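Local coordinates for aminotransferase (Paracoccus denitrificans, PDB 4GRX), which probably transfers amino groups from amine donors to carbonyl acceptors, as a class III omega-aminotransferase carrying pyridoxal phosphate on a lysine, at residues F124-G129 and H331-S336; L156-A161 and A230-E235. One frame throughout, in Å; residues are numbered along the deposited sequence.

In the fold
Both contacts reach the seven-stranded mixed sheet of this PLP-dependent aminotransferase, with their centres 22 Å apart and their nearest atoms about 8 Å apart. Contact 1 sets the end of outermost strand 122-126 against the loop 331-336, which lies between helices 313-324 and 339-354; contact 2 pairs the neighbouring parallel strands 154-158 and 229-234 toward the opposite edge of the sheet, next to outermost strand 188-191. Along the chain contact 2 is nested inside the loop closed by contact 1. Helix 129-146 serves both, receiving Thr-126 and Phe-333 in contact 1 and Phe-233 in contact 2. In contact 1 Gly-129 N bonds the cofactor phosphate; in contact 2 the Glu-235 side chain is about 9 Å from bound delta-amino valeric acid.

Contact 1: residues F124-G129 and H331-S336; sequences FYTNSG and HGFTAS
The methyl of Thr-126 runs alongside the Phe-333 ring, Thr-126 CG2 3.3 Å from Phe-333 CE2. The Tyr-125 carbonyl oxygen sits at the edge of the same ring, near its plane, and also faces Ser-336, whose CB lies 3.1 Å from Tyr-125 O. Further back along the strand, the Phe-124 ring extends to the loop because its CG is anti to the backbone N (chi1 -169°). Its CE2 comes 3.4 Å from His-331 CD2 and its CZ 3.6 Å from Gly-332 CA, which lies at the ring edge; the two rings meet obliquely, planes at 45°. Hydrogen bonds at both nitrogens, ND1 with Lys-138 NZ and NE2 with Thr-135 OG1, hold the imidazole against helix 129-146. Between the segments the evidence is all van der Waals; the polar bonds are internal. Ser-336 N closes the type I turn on Phe-333 O, and Ser-336 OG adds a second bond to the same oxygen, each 3.0 Å.

The more open side is at partly exposed Ala-335, whose CB is 3.4 Å from Asn-127 OD1. Asn-127 itself is buried and faced by Ser-128 of the second subunit; its ND2 is 3.8 Å from Phe-333 CB, the amide tilted 60° to the ring.

Ser-128 then N-caps helix 129-146. Gly-129 N bonds the phosphate of the lysine-bound cofactor at position 297, and Thr-334 N bonds the cofactor-lysine side chain of the second subunit, consistent with the phosphate site shared across the dimer interface in fold type I PLP enzymes.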
loop_
_atom_site.group_PDB
_atom_site.type_symbol
_atom_site.label_atom_id
_atom_site.label_comp_id
_atom_site.label_asym_id
_atom_site.label_seq_id
_atom_site.Cartn_x
_atom_site.Cartn_y
_atom_site.Cartn_z
ATOM N N PHE A 124 -10.813 -5.306 -7.920
ATOM C CA PHE A 124 -9.416 -5.617 -7.608
ATOM C C PHE A 124 -9.014 -4.995 -6.256
ATOM O O PHE A 124 -9.459 -3.891 -5.921
ATOM C CB PHE A 124 -8.494 -5.145 -8.733
ATOM C CG PHE A 124 -7.078 -5.650 -8.609
ATOM C CD1 PHE A 124 -6.748 -6.960 -8.992
ATOM C CD2 PHE A 124 -6.061 -4.820 -8.105
ATOM C CE1 PHE A 124 -5.440 -7.424 -8.879
ATOM C CE2 PHE A 124 -4.753 -5.283 -7.995
ATOM C CZ PHE A 124 -4.447 -6.584 -8.384
ATOM N N TYR A 125 -8.189 -5.696 -5.473
ATOM C CA TYR A 125 -7.895 -5.231 -4.105
ATOM C C TYR A 125 -6.491 -4.653 -3.890
ATOM O O TYR A 125 -5.533 -5.028 -4.570
ATOM C CB TYR A 125 -8.197 -6.325 -3.073
ATOM C CG TYR A 125 -9.666 -6.695 -2.980
ATOM C CD1 TYR A 125 -10.561 -5.899 -2.274
ATOM C CD2 TYR A 125 -10.155 -7.845 -3.597
ATOM C CE1 TYR A 125 -11.904 -6.226 -2.194
ATOM C CE2 TYR A 125 -11.494 -8.179 -3.526
ATOM C CZ TYR A 125 -12.367 -7.367 -2.821
ATOM O OH TYR A 125 -13.701 -7.698 -2.735
ATOM N N THR A 126 -6.398 -3.738 -2.925
ATOM C CA THR A 126 -5.131 -3.155 -2.505
ATOM C C THR A 126 -5.123 -3.040 -0.994
ATOM O O THR A 126 -6.090 -3.434 -0.321
ATOM C CB THR A 126 -4.943 -1.740 -3.070
ATOM O OG1 THR A 126 -5.993 -0.898 -2.591
ATOM C CG2 THR A 126 -4.977 -1.749 -4.571
ATOM N N ASN A 127 -4.053 -2.468 -0.450
ATOM C CA ASN A 127 -4.015 -2.206 0.989
ATOM C C ASN A 127 -4.454 -0.796 1.334
ATOM O O ASN A 127 -5.142 -0.591 2.330
ATOM C CB ASN A 127 -2.634 -2.505 1.566
ATOM C CG ASN A 127 -2.220 -3.949 1.352
ATOM O OD1 ASN A 127 -2.907 -4.873 1.791
ATOM N ND2 ASN A 127 -1.105 -4.152 0.663
ATOM N N SER A 128 -4.089 0.169 0.497
ATOM C CA SER A 128 -4.378 1.573 0.764
ATOM C C SER A 128 -5.120 2.215 -0.388
ATOM O O SER A 128 -5.173 1.667 -1.484
ATOM C CB SER A 128 -3.075 2.315 1.001
ATOM O OG SER A 128 -2.284 2.312 -0.175
ATOM N N GLY A 129 -5.691 3.390 -0.151
ATOM C CA GLY A 129 -6.330 4.152 -1.222
ATOM C C GLY A 129 -5.315 4.613 -2.251
ATOM O O GLY A 129 -5.614 4.627 -3.462
ATOM N N HIS A 331 -0.047 -7.842 -11.922
ATOM C CA HIS A 331 -0.164 -6.809 -10.927
ATOM C C HIS A 331 -0.842 -7.360 -9.703
ATOM O O HIS A 331 -1.678 -8.260 -9.808
ATOM C CB HIS A 331 -0.957 -5.653 -11.515
ATOM C CG HIS A 331 -1.088 -4.474 -10.589
ATOM N ND1 HIS A 331 -0.181 -3.484 -10.551
ATOM C CD2 HIS A 331 -2.051 -4.163 -9.636
ATOM C CE1 HIS A 331 -0.544 -2.576 -9.625
ATOM N NE2 HIS A 331 -1.690 -2.992 -9.066
ATOM N N GLY A 332 -0.480 -6.838 -8.527
ATOM C CA GLY A 332 -1.051 -7.287 -7.249
ATOM C C GLY A 332 -0.133 -7.162 -6.035
ATOM O O GLY A 332 1.092 -7.272 -6.152
ATOM N N PHE A 333 -0.747 -6.951 -4.867
ATOM C CA PHE A 333 -0.040 -6.758 -3.587
ATOM C C PHE A 333 -0.174 -7.996 -2.687
ATOM O O PHE A 333 -1.227 -8.641 -2.670
ATOM C CB PHE A 333 -0.580 -5.510 -2.860
ATOM C CG PHE A 333 -0.672 -4.280 -3.734
ATOM C CD1 PHE A 333 0.420 -3.418 -3.871
ATOM C CD2 PHE A 333 -1.843 -3.982 -4.430
ATOM C CE1 PHE A 333 0.346 -2.283 -4.683
ATOM C CE2 PHE A 333 -1.921 -2.856 -5.242
ATOM C CZ PHE A 333 -0.827 -2.002 -5.370
ATOM N N THR A 334 0.886 -8.311 -1.936
ATOM C CA THR A 334 0.958 -9.508 -1.066
ATOM C C THR A 334 -0.309 -9.750 -0.240
ATOM O O THR A 334 -0.853 -10.860 -0.234
ATOM C CB THR A 334 2.179 -9.447 -0.111
ATOM O OG1 THR A 334 3.387 -9.391 -0.878
ATOM C CG2 THR A 334 2.241 -10.665 0.803
ATOM N N ALA A 335 -0.770 -8.703 0.444
ATOM C CA ALA A 335 -1.907 -8.804 1.360
ATOM C C ALA A 335 -3.260 -8.436 0.724
ATOM O O ALA A 335 -4.286 -8.418 1.414
ATOM C CB ALA A 335 -1.651 -7.968 2.607
ATOM N N SER A 336 -3.271 -8.156 -0.581
ATOM C CA SER A 336 -4.518 -7.775 -1.252
ATOM C C SER A 336 -5.501 -8.964 -1.364
ATOM O O SER A 336 -5.117 -10.079 -1.772
ATOM C CB SER A 336 -4.246 -7.068 -2.598
ATOM O OG SER A 336 -3.937 -7.961 -3.657
#

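Contact 2: residues L156-A161 and A230-E235; sequences LTRWNA and AGFFAE
Leu-156 and Phe-232 form a parallel bridge with CA atoms 4.5 Å apart, and their side chains fall on the same face of the sheet, where Leu-156 CB packs against Phe-232 CD2. Two backbone bonds fix the register: Leu-156 N to Gly-231 O at 2.9 Å, nearly straight at 172°, and Phe-233 N to Leu-156 O. One residue on, Thr-157 CG2 rests on Phe-233 CB, 3.8 Å away, while the Thr-157 hydroxyl bonds Met-172 O.

Beyond the bridge, the side chain of Arg-158 joins the strand ends. From CB the chain passes through CG, bends at chi2 (88°) and again at chi3. CD then comes 4.0 Å from Phe-232 CZ. NE bonds water 1, which also accepts from Arg-158 N and donates to Phe-233 O. CZ lies 3.4 Å from Ala-234 CB, a methyl set over one face of the guanidinium. NH1 takes Tyr-250 OH and water 3 as acceptors. NH2 reaches water 2 at 2.8 Å and makes a weak bond to Glu-235 O (3.0 Å, 127°). The waters at the guanidinium edge and Ala-234 over a face, together with Tyr-250, probably restrict its rotation.

Water 2 passes the link on to Glu-235, accepting from its N and donating to OE1. The same OE1 accepts from Tyr-162 N, and OE2 from Gly-239 N, placing this carboxylate between two loops. Tyr-162 lines the delta-amino valeric acid pocket, as in fold type I PLP enzymes, where the active site lies beyond the C-terminal ends of the parallel strands of the large-domain sheet.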
loop_
_atom_site.group_PDB
_atom_site.type_symbol
_atom_site.label_atom_id
_atom_site.label_comp_id
_atom_site.label_asym_id
_atom_site.label_seq_id
_atom_site.Cartn_x
_atom_site.Cartn_y
_atom_site.Cartn_z
ATOM N N LEU A 156 -5.800 13.365 -15.774
ATOM C CA LEU A 156 -6.404 14.638 -15.352
ATOM C C LEU A 156 -6.953 14.563 -13.939
ATOM O O LEU A 156 -7.738 13.671 -13.626
ATOM C CB LEU A 156 -7.522 15.049 -16.310
ATOM C CG LEU A 156 -7.272 14.916 -17.817
ATOM C CD1 LEU A 156 -8.511 15.294 -18.615
ATOM C CD2 LEU A 156 -6.099 15.783 -18.258
ATOM N N THR A 157 -6.516 15.498 -13.091
ATOM C CA THR A 157 -7.080 15.695 -11.738
ATOM C C THR A 157 -7.309 17.181 -11.477
ATOM O O THR A 157 -7.161 17.994 -12.392
ATOM C CB THR A 157 -6.225 15.054 -10.620
ATOM O OG1 THR A 157 -4.865 15.488 -10.704
ATOM C CG2 THR A 157 -6.263 13.530 -10.713
ATOM N N ARG A 158 -7.676 17.551 -10.251
ATOM C CA ARG A 158 -7.891 18.975 -9.934
ATOM C C ARG A 158 -6.920 19.500 -8.893
ATOM O O ARG A 158 -6.508 18.769 -7.993
ATOM C CB ARG A 158 -9.311 19.254 -9.421
ATOM C CG ARG A 158 -10.430 19.278 -10.446
ATOM C CD ARG A 158 -11.005 17.895 -10.664
ATOM N NE ARG A 158 -11.296 17.200 -9.410
ATOM C CZ ARG A 158 -12.434 17.321 -8.726
ATOM N NH1 ARG A 158 -13.398 18.132 -9.148
ATOM N NH2 ARG A 158 -12.610 16.629 -7.608
ATOM N N TRP A 159 -6.600 20.786 -9.000
ATOM C CA TRP A 159 -5.904 21.467 -7.944
ATOM C C TRP A 159 -6.669 21.260 -6.654
ATOM O O TRP A 159 -7.894 21.149 -6.662
ATOM C CB TRP A 159 -5.688 22.945 -8.281
ATOM C CG TRP A 159 -4.647 23.559 -7.374
ATOM C CD1 TRP A 159 -4.829 24.573 -6.432
ATOM C CD2 TRP A 159 -3.240 23.151 -7.225
ATOM N NE1 TRP A 159 -3.664 24.829 -5.767
ATOM C CE2 TRP A 159 -2.673 24.016 -6.187
ATOM C CE3 TRP A 159 -2.425 22.205 -7.833
ATOM C CZ2 TRP A 159 -1.350 23.914 -5.783
ATOM C CZ3 TRP A 159 -1.092 22.113 -7.423
ATOM C CH2 TRP A 159 -0.567 22.954 -6.426
ATOM N N ASN A 160 -5.942 21.139 -5.544
ATOM C CA ASN A 160 -6.503 20.759 -4.241
ATOM C C ASN A 160 -6.965 19.303 -4.151
ATOM O O ASN A 160 -7.410 18.875 -3.089
ATOM C CB ASN A 160 -7.627 21.707 -3.796
ATOM C CG ASN A 160 -7.149 23.135 -3.560
ATOM O OD1 ASN A 160 -6.045 23.371 -3.065
ATOM N ND2 ASN A 160 -7.999 24.101 -3.895
ATOM N N ALA A 161 -6.877 18.526 -5.230
ATOM C CA ALA A 161 -7.255 17.109 -5.139
ATOM C C ALA A 161 -6.298 16.357 -4.215
ATOM O O ALA A 161 -5.118 16.726 -4.064
ATOM C CB ALA A 161 -7.265 16.457 -6.507
ATOM N N ALA A 230 -5.524 9.459 -20.641
ATOM C CA ALA A 230 -5.918 8.118 -20.212
ATOM C C ALA A 230 -7.082 8.102 -19.235
ATOM O O ALA A 230 -7.819 7.108 -19.173
ATOM C CB ALA A 230 -4.726 7.393 -19.606
ATOM N N GLY A 231 -7.241 9.182 -18.470
ATOM C CA GLY A 231 -8.270 9.232 -17.444
ATOM C C GLY A 231 -8.466 10.573 -16.756
ATOM O O GLY A 231 -7.649 11.491 -16.893
ATOM N N PHE A 232 -9.575 10.663 -16.016
ATOM C CA PHE A 232 -9.945 11.823 -15.205
ATOM C C PHE A 232 -10.417 11.292 -13.863
ATOM O O PHE A 232 -11.392 10.527 -13.785
ATOM C CB PHE A 232 -11.081 12.600 -15.888
ATOM C CG PHE A 232 -11.672 13.716 -15.054
ATOM C CD1 PHE A 232 -12.667 13.462 -14.116
ATOM C CD2 PHE A 232 -11.256 15.034 -15.234
ATOM C CE1 PHE A 232 -13.220 14.493 -13.356
ATOM C CE2 PHE A 232 -11.801 16.064 -14.484
ATOM C CZ PHE A 232 -12.781 15.794 -13.533
ATOM N N PHE A 233 -9.715 11.672 -12.803
ATOM C CA PHE A 233 -10.120 11.298 -11.454
ATOM C C PHE A 233 -10.693 12.507 -10.739
ATOM O O PHE A 233 -10.181 13.627 -10.893
ATOM C CB PHE A 233 -8.925 10.800 -10.646
ATOM C CG PHE A 233 -8.353 9.508 -11.124
ATOM C CD1 PHE A 233 -7.733 9.416 -12.381
ATOM C CD2 PHE A 233 -8.372 8.387 -10.299
ATOM C CE1 PHE A 233 -7.188 8.213 -12.818
ATOM C CE2 PHE A 233 -7.827 7.189 -10.730
ATOM C CZ PHE A 233 -7.234 7.099 -11.983
ATOM N N ALA A 234 -11.726 12.270 -9.929
ATOM C CA ALA A 234 -12.272 13.304 -9.036
ATOM C C ALA A 234 -12.885 12.710 -7.791
ATOM O O ALA A 234 -13.615 11.711 -7.861
ATOM C CB ALA A 234 -13.308 14.160 -9.765
ATOM N N GLU A 235 -12.589 13.327 -6.653
ATOM C CA GLU A 235 -13.371 13.122 -5.448
ATOM C C GLU A 235 -14.695 13.861 -5.645
ATOM O O GLU A 235 -14.689 15.017 -6.118
ATOM C CB GLU A 235 -12.676 13.750 -4.250
ATOM C CG GLU A 235 -11.343 13.137 -3.885
ATOM C CD GLU A 235 -10.471 14.112 -3.129
ATOM O OE1 GLU A 235 -9.634 14.756 -3.795
ATOM O OE2 GLU A 235 -10.636 14.253 -1.890
HETATM O O HOH W 1 -9.153 15.162 -8.980
HETATM O O HOH W 2 -10.564 15.059 -6.410
HETATM O O HOH W 3 -15.567 17.924 -6.727
HETATM O O HOH W 4 -8.882 16.888 -1.967
#